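Local coordinates for putative phosphatase (Bacteroides thetaiotaomicron, PDB 3KYA), which is a putative phosphatase of unproven activity that binds zinc ions and joins an IPT/TIG domain to a ring of antiparallel sheets consistent with a six-bladed beta-propeller, at residues P309-Q314 with I329-F334; N351-Y356 with A369-P374; W122-F127 with L174-N179. All blocks are in the same frame, centred on the assembly; numbering follows the deposited sequence. Where two conformers were deposited one is given.

Contact 1: residues P309-Q314 with I329-F334; sequences PSWEFQ and INNHYF
N330 spends both ends of its amide on the backbone of 309-314. Its ND2 donates to S310 O at 3.0 Å, with that oxygen in the amide plane of N330, although the donor stands above the plane of the S310 carbonyl. OD1 in turn accepts E312 N at 3.0 Å, again from above its own carbonyl plane. With CG set between the backbone N and the carbonyl carbon (chi1 68°), the amide turns back to meet both groups, and two bonds on one flat group fix its rotation. S310 O takes a second donor, a water 2.8 Å away, and that water accepts N331 ND2 at 3.1 Å. The same ND2 lies over one face of the W311 indole, 3.1 Å above its plane and offset toward the rim. At the indole edge, W311 NE1 donates to Y333 OH at 2.9 Å, which satisfies a buried nitrogen; the two rings meet rim to rim, their planes 75° apart. I329 N reaches E312 O only through a weak, bent bond. The extended E312 side chain runs past I329, and its OE2 forms a salt bridge with R189 of strand 188-193. Residues 329-332 form the turn from strand 323-328 to strand 333-340, beside the entry to strand 313-317 of the same sheet, while S310 and W311 pair by backbone with E267 and Y266 of the preceding sheet's hairpin loop.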
loop_
_atom_site.group_PDB
_atom_site.type_symbol
_atom_site.label_atom_id
_atom_site.label_comp_id
_atom_site.label_asym_id
_atom_site.label_seq_id
_atom_site.Cartn_x
_atom_site.Cartn_y
_atom_site.Cartn_z
ATOM N N PRO A 309 4.847 13.737 32.751
ATOM C CA PRO A 309 6.250 13.963 33.104
ATOM C C PRO A 309 7.169 12.830 32.675
ATOM O O PRO A 309 6.712 11.704 32.458
ATOM C CB PRO A 309 6.213 14.050 34.637
ATOM C CG PRO A 309 4.835 14.492 34.948
ATOM C CD PRO A 309 3.970 13.832 33.931
ATOM N N SER A 310 8.455 13.142 32.566
ATOM C CA SER A 310 9.475 12.176 32.187
ATOM C C SER A 310 9.229 11.668 30.762
ATOM O O SER A 310 9.148 10.466 30.527
ATOM C CB SER A 310 9.530 11.032 33.203
ATOM O OG SER A 310 9.846 11.544 34.498
ATOM N N TRP A 311 9.116 12.618 29.832
ATOM C CA TRP A 311 8.801 12.332 28.441
ATOM C C TRP A 311 10.025 12.694 27.599
ATOM O O TRP A 311 10.380 13.870 27.487
ATOM C CB TRP A 311 7.578 13.154 28.020
ATOM C CG TRP A 311 6.464 12.305 27.430
ATOM C CD1 TRP A 311 5.964 12.339 26.151
ATOM C CD2 TRP A 311 5.730 11.279 28.115
ATOM N NE1 TRP A 311 4.954 11.408 26.017
ATOM C CE2 TRP A 311 4.808 10.736 27.200
ATOM C CE3 TRP A 311 5.778 10.757 29.418
ATOM C CZ2 TRP A 311 3.926 9.707 27.549
ATOM C CZ3 TRP A 311 4.901 9.734 29.766
ATOM C CH2 TRP A 311 3.988 9.225 28.836
ATOM N N GLU A 312 10.686 11.678 27.053
ATOM C CA GLU A 312 11.903 11.872 26.261
ATOM C C GLU A 312 11.552 11.963 24.789
ATOM O O GLU A 312 11.068 10.980 24.216
ATOM C CB GLU A 312 12.854 10.704 26.489
ATOM C CG GLU A 312 14.226 10.907 25.853
ATOM C CD GLU A 312 15.119 9.694 25.951
ATOM O OE1 GLU A 312 14.694 8.646 26.479
ATOM O OE2 GLU A 312 16.272 9.792 25.496
ATOM N N PHE A 313 11.823 13.103 24.153
ATOM C CA PHE A 313 11.437 13.250 22.740
ATOM C C PHE A 313 12.216 14.270 21.940
ATOM O O PHE A 313 12.815 15.191 22.493
ATOM C CB PHE A 313 9.930 13.594 22.624
ATOM C CG PHE A 313 9.553 14.960 23.153
ATOM C CD1 PHE A 313 9.236 15.145 24.499
ATOM C CD2 PHE A 313 9.477 16.055 22.302
ATOM C CE1 PHE A 313 8.875 16.401 24.984
ATOM C CE2 PHE A 313 9.114 17.322 22.784
ATOM C CZ PHE A 313 8.821 17.489 24.130
ATOM N N GLN A 314 12.169 14.085 20.619
ATOM C CA GLN A 314 12.760 15.005 19.662
ATOM C C GLN A 314 11.689 15.516 18.695
ATOM O O GLN A 314 10.608 14.921 18.563
ATOM C CB GLN A 314 13.934 14.364 18.912
ATOM C CG GLN A 314 15.068 14.042 19.847
ATOM C CD GLN A 314 16.339 13.659 19.139
ATOM O OE1 GLN A 314 16.325 12.975 18.106
ATOM N NE2 GLN A 314 17.464 14.104 19.694
ATOM N N ILE A 329 10.694 8.894 22.298
ATOM C CA ILE A 329 11.672 7.814 22.361
ATOM C C ILE A 329 11.392 6.773 23.443
ATOM O O ILE A 329 11.411 5.567 23.174
ATOM C CB ILE A 329 13.091 8.417 22.621
ATOM C CG1 ILE A 329 13.511 9.345 21.479
ATOM C CG2 ILE A 329 14.135 7.315 22.831
ATOM C CD1 ILE A 329 14.708 10.264 21.865
ATOM N N ASN A 330 11.102 7.239 24.655
ATOM C CA ASN A 330 10.913 6.327 25.781
ATOM C C ASN A 330 9.495 5.769 25.965
ATOM O O ASN A 330 9.299 4.890 26.799
ATOM C CB ASN A 330 11.405 6.972 27.098
ATOM C CG ASN A 330 10.556 8.158 27.562
ATOM O OD1 ASN A 330 9.879 8.816 26.783
ATOM N ND2 ASN A 330 10.644 8.462 28.853
ATOM N N ASN A 331 8.525 6.245 25.186
ATOM C CA ASN A 331 7.144 5.762 25.321
ATOM C C ASN A 331 6.489 5.222 24.040
ATOM O O ASN A 331 5.292 4.934 24.009
ATOM C CB ASN A 331 6.308 6.814 26.058
ATOM C CG ASN A 331 6.619 6.840 27.552
ATOM O OD1 ASN A 331 6.434 5.832 28.251
ATOM N ND2 ASN A 331 7.066 7.984 28.052
ATOM N N HIS A 332 7.303 5.090 22.995
ATOM C CA HIS A 332 6.977 4.337 21.782
ATOM C C HIS A 332 5.863 4.839 20.860
ATOM O O HIS A 332 5.114 4.049 20.297
ATOM C CB HIS A 332 6.741 2.868 22.209
ATOM C CG HIS A 332 7.685 2.417 23.280
ATOM N ND1 HIS A 332 9.046 2.310 23.073
ATOM C CD2 HIS A 332 7.475 2.105 24.582
ATOM C CE1 HIS A 332 9.632 1.946 24.203
ATOM N NE2 HIS A 332 8.700 1.810 25.133
ATOM N N TYR A 333 5.804 6.153 20.657
ATOM C CA TYR A 333 4.857 6.745 19.709
ATOM C C TYR A 333 5.307 8.129 19.218
ATOM O O TYR A 333 6.243 8.717 19.763
ATOM C CB TYR A 333 3.428 6.816 20.308
ATOM C CG TYR A 333 3.225 7.832 21.434
ATOM C CD1 TYR A 333 3.830 7.664 22.671
ATOM C CD2 TYR A 333 2.390 8.932 21.268
ATOM C CE1 TYR A 333 3.635 8.591 23.707
ATOM C CE2 TYR A 333 2.193 9.858 22.292
ATOM C CZ TYR A 333 2.812 9.676 23.510
ATOM O OH TYR A 333 2.616 10.590 24.527
ATOM N N PHE A 334 4.647 8.605 18.161
ATOM C CA PHE A 334 4.814 9.948 17.624
ATOM C C PHE A 334 3.514 10.743 17.776
ATOM O O PHE A 334 2.400 10.197 17.588
ATOM C CB PHE A 334 5.160 9.965 16.103
ATOM C CG PHE A 334 6.571 9.582 15.766
ATOM C CD1 PHE A 334 6.914 8.259 15.564
ATOM C CD2 PHE A 334 7.547 10.564 15.568
ATOM C CE1 PHE A 334 8.232 7.906 15.253
ATOM C CE2 PHE A 334 8.850 10.213 15.265
ATOM C CZ PHE A 334 9.181 8.882 15.095
HETATM O O HOH W 1 7.947 7.976 31.038
#

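Contact 2: residues N351-Y356 with A369-P374; sequences NFVGGY and ARMNNP
F352 and V353 lie opposite F334 in a classic bulge, the chain turns a corner at V353, and the contact forms there, where V353, G354 and G355 meet A369, R370 and M371. G354 CA approaches A369 O at 3.2 Å in a CA-H...O contact. A side chain is barred here, since the backbone angles of G354 would jam a CB against the preceding carbonyl oxygen. G355 is restricted by its neighbour: its CA lies over one face of the R370 guanidinium, 3.4 Å from R370 NH1, and a CB would clash with that nitrogen. A bend at chi2 (-71°) returns R370 NH1 to its own backbone, where it donates to A369 O at 2.8 Å; T367 O is its second acceptor. One water joins the two backbones, accepting from G355 N and from M371 N, each at 3.0 Å. M371, a selenomethionine, bends at chi3 (68°) and brings CE to V353 CG2 at 3.9 Å, the two side chains crossing at about a right angle. Residues 369-373 are the last part of the connection from strand 345-352 to strand 374-381 of the next sheet, with M371 touching F334 of strand 333-340 and F395 of strand 391-397.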
loop_
_atom_site.group_PDB
_atom_site.type_symbol
_atom_site.label_atom_id
_atom_site.label_comp_id
_atom_site.label_asym_id
_atom_site.label_seq_id
_atom_site.Cartn_x
_atom_site.Cartn_y
_atom_site.Cartn_z
ATOM N N ASN A 351 -1.847 12.642 19.542
ATOM C CA ASN A 351 -1.306 11.325 19.219
ATOM C C ASN A 351 -1.525 11.020 17.736
ATOM O O ASN A 351 -2.612 11.198 17.210
ATOM C CB ASN A 351 -1.898 10.242 20.127
ATOM C CG ASN A 351 -1.550 10.458 21.592
ATOM O OD1 ASN A 351 -1.040 11.510 21.971
ATOM N ND2 ASN A 351 -1.852 9.466 22.428
ATOM N N PHE A 352 -0.460 10.595 17.058
ATOM C CA PHE A 352 -0.493 10.342 15.608
ATOM C C PHE A 352 -0.293 8.868 15.229
ATOM O O PHE A 352 -1.207 8.250 14.674
ATOM C CB PHE A 352 0.534 11.272 14.915
ATOM C CG PHE A 352 0.594 11.110 13.407
ATOM C CD1 PHE A 352 -0.555 11.221 12.630
ATOM C CD2 PHE A 352 1.805 10.878 12.768
ATOM C CE1 PHE A 352 -0.494 11.065 11.244
ATOM C CE2 PHE A 352 1.865 10.711 11.386
ATOM C CZ PHE A 352 0.725 10.818 10.628
ATOM N N VAL A 353 0.883 8.303 15.501
ATOM C CA VAL A 353 1.143 6.887 15.198
ATOM C C VAL A 353 1.856 6.207 16.360
ATOM O O VAL A 353 2.647 6.833 17.058
ATOM C CB VAL A 353 1.973 6.684 13.911
ATOM C CG1 VAL A 353 1.173 7.100 12.666
ATOM C CG2 VAL A 353 3.305 7.441 14.005
ATOM N N GLY A 354 1.568 4.921 16.555
ATOM C CA GLY A 354 2.151 4.159 17.646
ATOM C C GLY A 354 1.229 4.140 18.856
ATOM O O GLY A 354 0.291 4.944 18.949
ATOM N N GLY A 355 1.513 3.223 19.781
ATOM C CA GLY A 355 0.754 3.070 21.010
ATOM C C GLY A 355 1.390 3.724 22.221
ATOM O O GLY A 355 2.492 3.380 22.613
ATOM N N TYR A 356 0.673 4.689 22.785
ATOM C CA TYR A 356 1.027 5.389 24.017
ATOM C C TYR A 356 1.497 4.413 25.107
ATOM O O TYR A 356 0.698 3.643 25.633
ATOM C CB TYR A 356 -0.227 6.162 24.485
ATOM C CG TYR A 356 -0.172 6.819 25.846
ATOM C CD1 TYR A 356 0.376 8.080 26.012
ATOM C CD2 TYR A 356 -0.754 6.208 26.960
ATOM C CE1 TYR A 356 0.402 8.701 27.263
ATOM C CE2 TYR A 356 -0.732 6.816 28.213
ATOM C CZ TYR A 356 -0.155 8.064 28.356
ATOM O OH TYR A 356 -0.125 8.677 29.588
ATOM N N ALA A 369 -0.588 1.061 15.189
ATOM C CA ALA A 369 0.780 0.682 14.848
ATOM C C ALA A 369 1.554 0.533 16.160
ATOM O O ALA A 369 1.176 1.112 17.200
ATOM C CB ALA A 369 1.450 1.733 13.922
ATOM N N ARG A 370 2.611 -0.267 16.125
ATOM C CA ARG A 370 3.470 -0.451 17.269
ATOM C C ARG A 370 4.929 -0.295 16.851
ATOM O O ARG A 370 5.321 -0.742 15.777
ATOM C CB ARG A 370 3.229 -1.825 17.899
ATOM C CG ARG A 370 1.833 -1.973 18.513
ATOM C CD ARG A 370 1.689 -1.149 19.791
ATOM N NE ARG A 370 0.355 -1.277 20.396
ATOM C CZ ARG A 370 -0.700 -0.508 20.116
ATOM N NH1 ARG A 370 -0.636 0.470 19.223
ATOM N NH2 ARG A 370 -1.846 -0.725 20.744
HETATM N N MSE A 371 5.700 0.353 17.718
HETATM C CA MSE A 371 7.123 0.592 17.514
HETATM C C MSE A 371 7.829 0.453 18.872
HETATM O O MSE A 371 7.181 0.250 19.903
HETATM C CB MSE A 371 7.335 1.965 16.882
HETATM C CG MSE A 371 6.717 3.108 17.683
HETATM SE SE MSE A 371 6.611 4.803 16.724
HETATM C CE MSE A 371 5.308 4.428 15.348
ATOM N N ASN A 372 9.155 0.545 18.889
ATOM C CA ASN A 372 9.890 0.322 20.117
ATOM C C ASN A 372 11.170 1.167 20.135
ATOM O O ASN A 372 12.173 0.802 19.523
ATOM C CB ASN A 372 10.183 -1.173 20.251
ATOM C CG ASN A 372 10.652 -1.561 21.627
ATOM O OD1 ASN A 372 11.020 -0.710 22.433
ATOM N ND2 ASN A 372 10.639 -2.861 21.911
ATOM N N ASN A 373 11.104 2.271 20.882
ATOM C CA ASN A 373 12.203 3.250 20.975
ATOM C C ASN A 373 12.442 3.921 19.621
ATOM O O ASN A 373 13.510 3.739 19.004
ATOM C CB ASN A 373 13.531 2.657 21.510
ATOM C CG ASN A 373 13.540 2.449 23.014
ATOM O OD1 ASN A 373 14.246 3.152 23.740
ATOM N ND2 ASN A 373 12.776 1.482 23.484
ATOM N N PRO A 374 11.451 4.690 19.127
ATOM C CA PRO A 374 11.621 5.396 17.854
ATOM C C PRO A 374 12.640 6.526 18.012
ATOM O O PRO A 374 12.530 7.335 18.953
ATOM C CB PRO A 374 10.233 5.966 17.569
ATOM C CG PRO A 374 9.605 6.123 18.924
ATOM C CD PRO A 374 10.149 4.998 19.757
HETATM O O HOH W 2 4.070 1.626 19.896
#

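Contact 3: residues W122-F127 with L174-N179; sequences WRDGPF and LSSPLN
G125 and L174 form an antiparallel hydrogen-bonded pair, with their CA atoms 5.2 Å apart, which adds the short strand 125-126 to the edge of strand 173-178. L174 N donates to G125 O at 2.8 Å in an almost straight bond (176°), and G125 N returns one to L174 O at 3.0 Å. The touching parts run 144° apart, a clear departure from exactly antiparallel, and the pairing is short, for this is the one bridge between the two segments. A CB on G125 would be jammed against the carbonyl oxygen of D124, reason enough for glycine, and would also clash with P126 CD. Next to it, D124 carries the side-chain part of the contact. Its CG lies anti to the carbonyl carbon (chi1 -75°), which swings the carboxylate along the strand to S176; there S176 OG donates at 2.7 Å to D124 OD2, which accepts through its syn lone pair. The other oxygen, D124 OD1, lies 3.8 Å from L174 CD2, and this methyl is also 3.9 Å from R123 O; the L174 and D124 side chains cross at about a right angle. F127 CE1 comes within 4.0 Å of L174 N. With an alanine here instead of D124, the S176 hydroxyl would probably lose its carboxylate acceptor and L174 CD2 the OD1 packed against it. W122 stacks on H161, a zinc ligand in a structure of this protein, whose side chain is about 5 Å from that of S176. Because Q165 NE2 is also hydrogen-bonded to S176 OG, the polarised hydroxyl would be expected to stabilise the negative charge of D124, and D124, S176 and Q165 form a polar chain running across strand 173-178, from the residue before the edge strand to strand 161-168.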
loop_
_atom_site.group_PDB
_atom_site.type_symbol
_atom_site.label_atom_id
_atom_site.label_comp_id
_atom_site.label_asym_id
_atom_site.label_seq_id
_atom_site.Cartn_x
_atom_site.Cartn_y
_atom_site.Cartn_z
ATOM N N TRP A 122 37.594 2.392 19.508
ATOM C CA TRP A 122 37.436 3.606 18.698
ATOM C C TRP A 122 38.769 3.987 18.082
ATOM O O TRP A 122 39.819 3.952 18.749
ATOM C CB TRP A 122 36.914 4.773 19.552
ATOM C CG TRP A 122 35.504 4.590 20.067
ATOM C CD1 TRP A 122 35.052 3.594 20.896
ATOM C CD2 TRP A 122 34.375 5.448 19.832
ATOM N NE1 TRP A 122 33.712 3.763 21.156
ATOM C CE2 TRP A 122 33.275 4.891 20.513
ATOM C CE3 TRP A 122 34.183 6.622 19.095
ATOM C CZ2 TRP A 122 32.012 5.473 20.496
ATOM C CZ3 TRP A 122 32.933 7.192 19.078
ATOM C CH2 TRP A 122 31.860 6.616 19.771
ATOM N N ARG A 123 38.720 4.362 16.809
ATOM C CA ARG A 123 39.896 4.757 16.080
ATOM C C ARG A 123 39.476 5.642 14.911
ATOM O O ARG A 123 38.585 5.275 14.128
ATOM C CB ARG A 123 40.636 3.515 15.565
ATOM C CG ARG A 123 41.954 3.815 14.801
ATOM C CD ARG A 123 42.559 2.553 14.151
ATOM N NE ARG A 123 42.722 1.505 15.148
ATOM C CZ ARG A 123 43.711 1.456 16.043
ATOM N NH1 ARG A 123 44.659 2.390 16.078
ATOM N NH2 ARG A 123 43.747 0.464 16.922
ATOM N N ASP A 124 40.103 6.811 14.816
ATOM C CA ASP A 124 39.889 7.717 13.706
ATOM C C ASP A 124 40.787 7.279 12.549
ATOM O O ASP A 124 41.795 6.610 12.759
ATOM C CB ASP A 124 40.184 9.166 14.107
ATOM C CG ASP A 124 39.093 9.777 14.982
ATOM O OD1 ASP A 124 38.000 9.189 15.153
ATOM O OD2 ASP A 124 39.325 10.885 15.495
ATOM N N GLY A 125 40.423 7.662 11.330
ATOM C CA GLY A 125 41.180 7.274 10.150
ATOM C C GLY A 125 40.343 6.925 8.927
ATOM O O GLY A 125 39.167 7.275 8.842
ATOM N N PRO A 126 40.953 6.214 7.971
ATOM C CA PRO A 126 40.299 5.858 6.710
ATOM C C PRO A 126 39.121 4.897 6.854
ATOM O O PRO A 126 39.111 4.041 7.763
ATOM C CB PRO A 126 41.441 5.205 5.900
ATOM C CG PRO A 126 42.342 4.638 6.934
ATOM C CD PRO A 126 42.291 5.596 8.088
ATOM N N PHE A 127 38.123 5.026 5.974
ATOM C CA PHE A 127 36.989 4.106 6.012
ATOM C C PHE A 127 37.430 2.666 5.722
ATOM O O PHE A 127 36.870 1.729 6.280
ATOM C CB PHE A 127 35.889 4.432 4.993
ATOM C CG PHE A 127 35.191 5.759 5.189
ATOM C CD1 PHE A 127 35.313 6.509 6.351
ATOM C CD2 PHE A 127 34.277 6.179 4.234
ATOM C CE1 PHE A 127 34.632 7.710 6.499
ATOM C CE2 PHE A 127 33.574 7.371 4.389
ATOM C CZ PHE A 127 33.757 8.136 5.526
ATOM N N LEU A 174 37.352 9.452 8.903
ATOM C CA LEU A 174 36.652 9.775 10.138
ATOM C C LEU A 174 37.595 10.582 11.012
ATOM O O LEU A 174 38.756 10.196 11.202
ATOM C CB LEU A 174 36.250 8.512 10.909
ATOM C CG LEU A 174 35.541 8.680 12.256
ATOM C CD1 LEU A 174 34.114 9.210 12.055
ATOM C CD2 LEU A 174 35.493 7.355 13.023
ATOM N N SER A 175 37.110 11.699 11.529
ATOM C CA SER A 175 37.897 12.548 12.420
ATOM C C SER A 175 37.045 13.012 13.602
ATOM O O SER A 175 35.813 12.796 13.628
ATOM C CB SER A 175 38.506 13.741 11.643
ATOM O OG SER A 175 37.476 14.556 11.105
ATOM N N SER A 176 37.708 13.622 14.594
ATOM C CA SER A 176 37.057 14.124 15.808
ATOM C C SER A 176 37.420 15.600 16.039
ATOM O O SER A 176 38.169 15.928 16.970
ATOM C CB SER A 176 37.471 13.283 17.012
ATOM O OG SER A 176 37.183 11.917 16.798
ATOM N N PRO A 177 36.882 16.500 15.199
ATOM C CA PRO A 177 37.282 17.916 15.265
ATOM C C PRO A 177 36.724 18.721 16.448
ATOM O O PRO A 177 37.315 19.744 16.822
ATOM C CB PRO A 177 36.728 18.485 13.953
ATOM C CG PRO A 177 35.518 17.626 13.665
ATOM C CD PRO A 177 35.877 16.253 14.145
ATOM N N LEU A 178 35.608 18.278 17.010
ATOM C CA LEU A 178 34.928 18.996 18.080
ATOM C C LEU A 178 34.997 18.251 19.406
ATOM O O LEU A 178 34.220 17.325 19.658
ATOM C CB LEU A 178 33.474 19.236 17.663
ATOM C CG LEU A 178 33.286 20.185 16.476
ATOM C CD1 LEU A 178 31.950 19.970 15.767
ATOM C CD2 LEU A 178 33.455 21.642 16.955
ATOM N N ASN A 179 35.937 18.652 20.257
ATOM C CA ASN A 179 36.078 18.017 21.565
ATOM C C ASN A 179 35.246 18.688 22.661
ATOM O O ASN A 179 35.210 18.193 23.784
ATOM C CB ASN A 179 37.554 17.907 21.947
ATOM C CG ASN A 179 38.269 16.888 21.099
ATOM O OD1 ASN A 179 38.032 15.681 21.224
ATOM N ND2 ASN A 179 39.122 17.360 20.199
#

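Overall arrangement
Along the chain the order is contact 3, contact 1, contact 2, each closing before the next opens. Contacts 1 and 2 are neighbours, with centres 10 Å apart: both reach the antiparallel sheet of strands 313-317, 323-328, 333-340 and 345-352, and F334 N meets V353 O at 2.9 Å, a probable hydrogen bond. Contact 3 belongs to the sheet of strands 125-126, 141-147, 153-159, 161-168 and 173-178; its centre is about 31 Å from that of contact 1 and 35 Å from that of contact 2. Six antiparallel sheets of four or five strands are consistent with a propeller, in which contact 1 lies within one blade, contact 2 where that blade's last strand gives way to the link to the next, and contact 3 at another blade's edge.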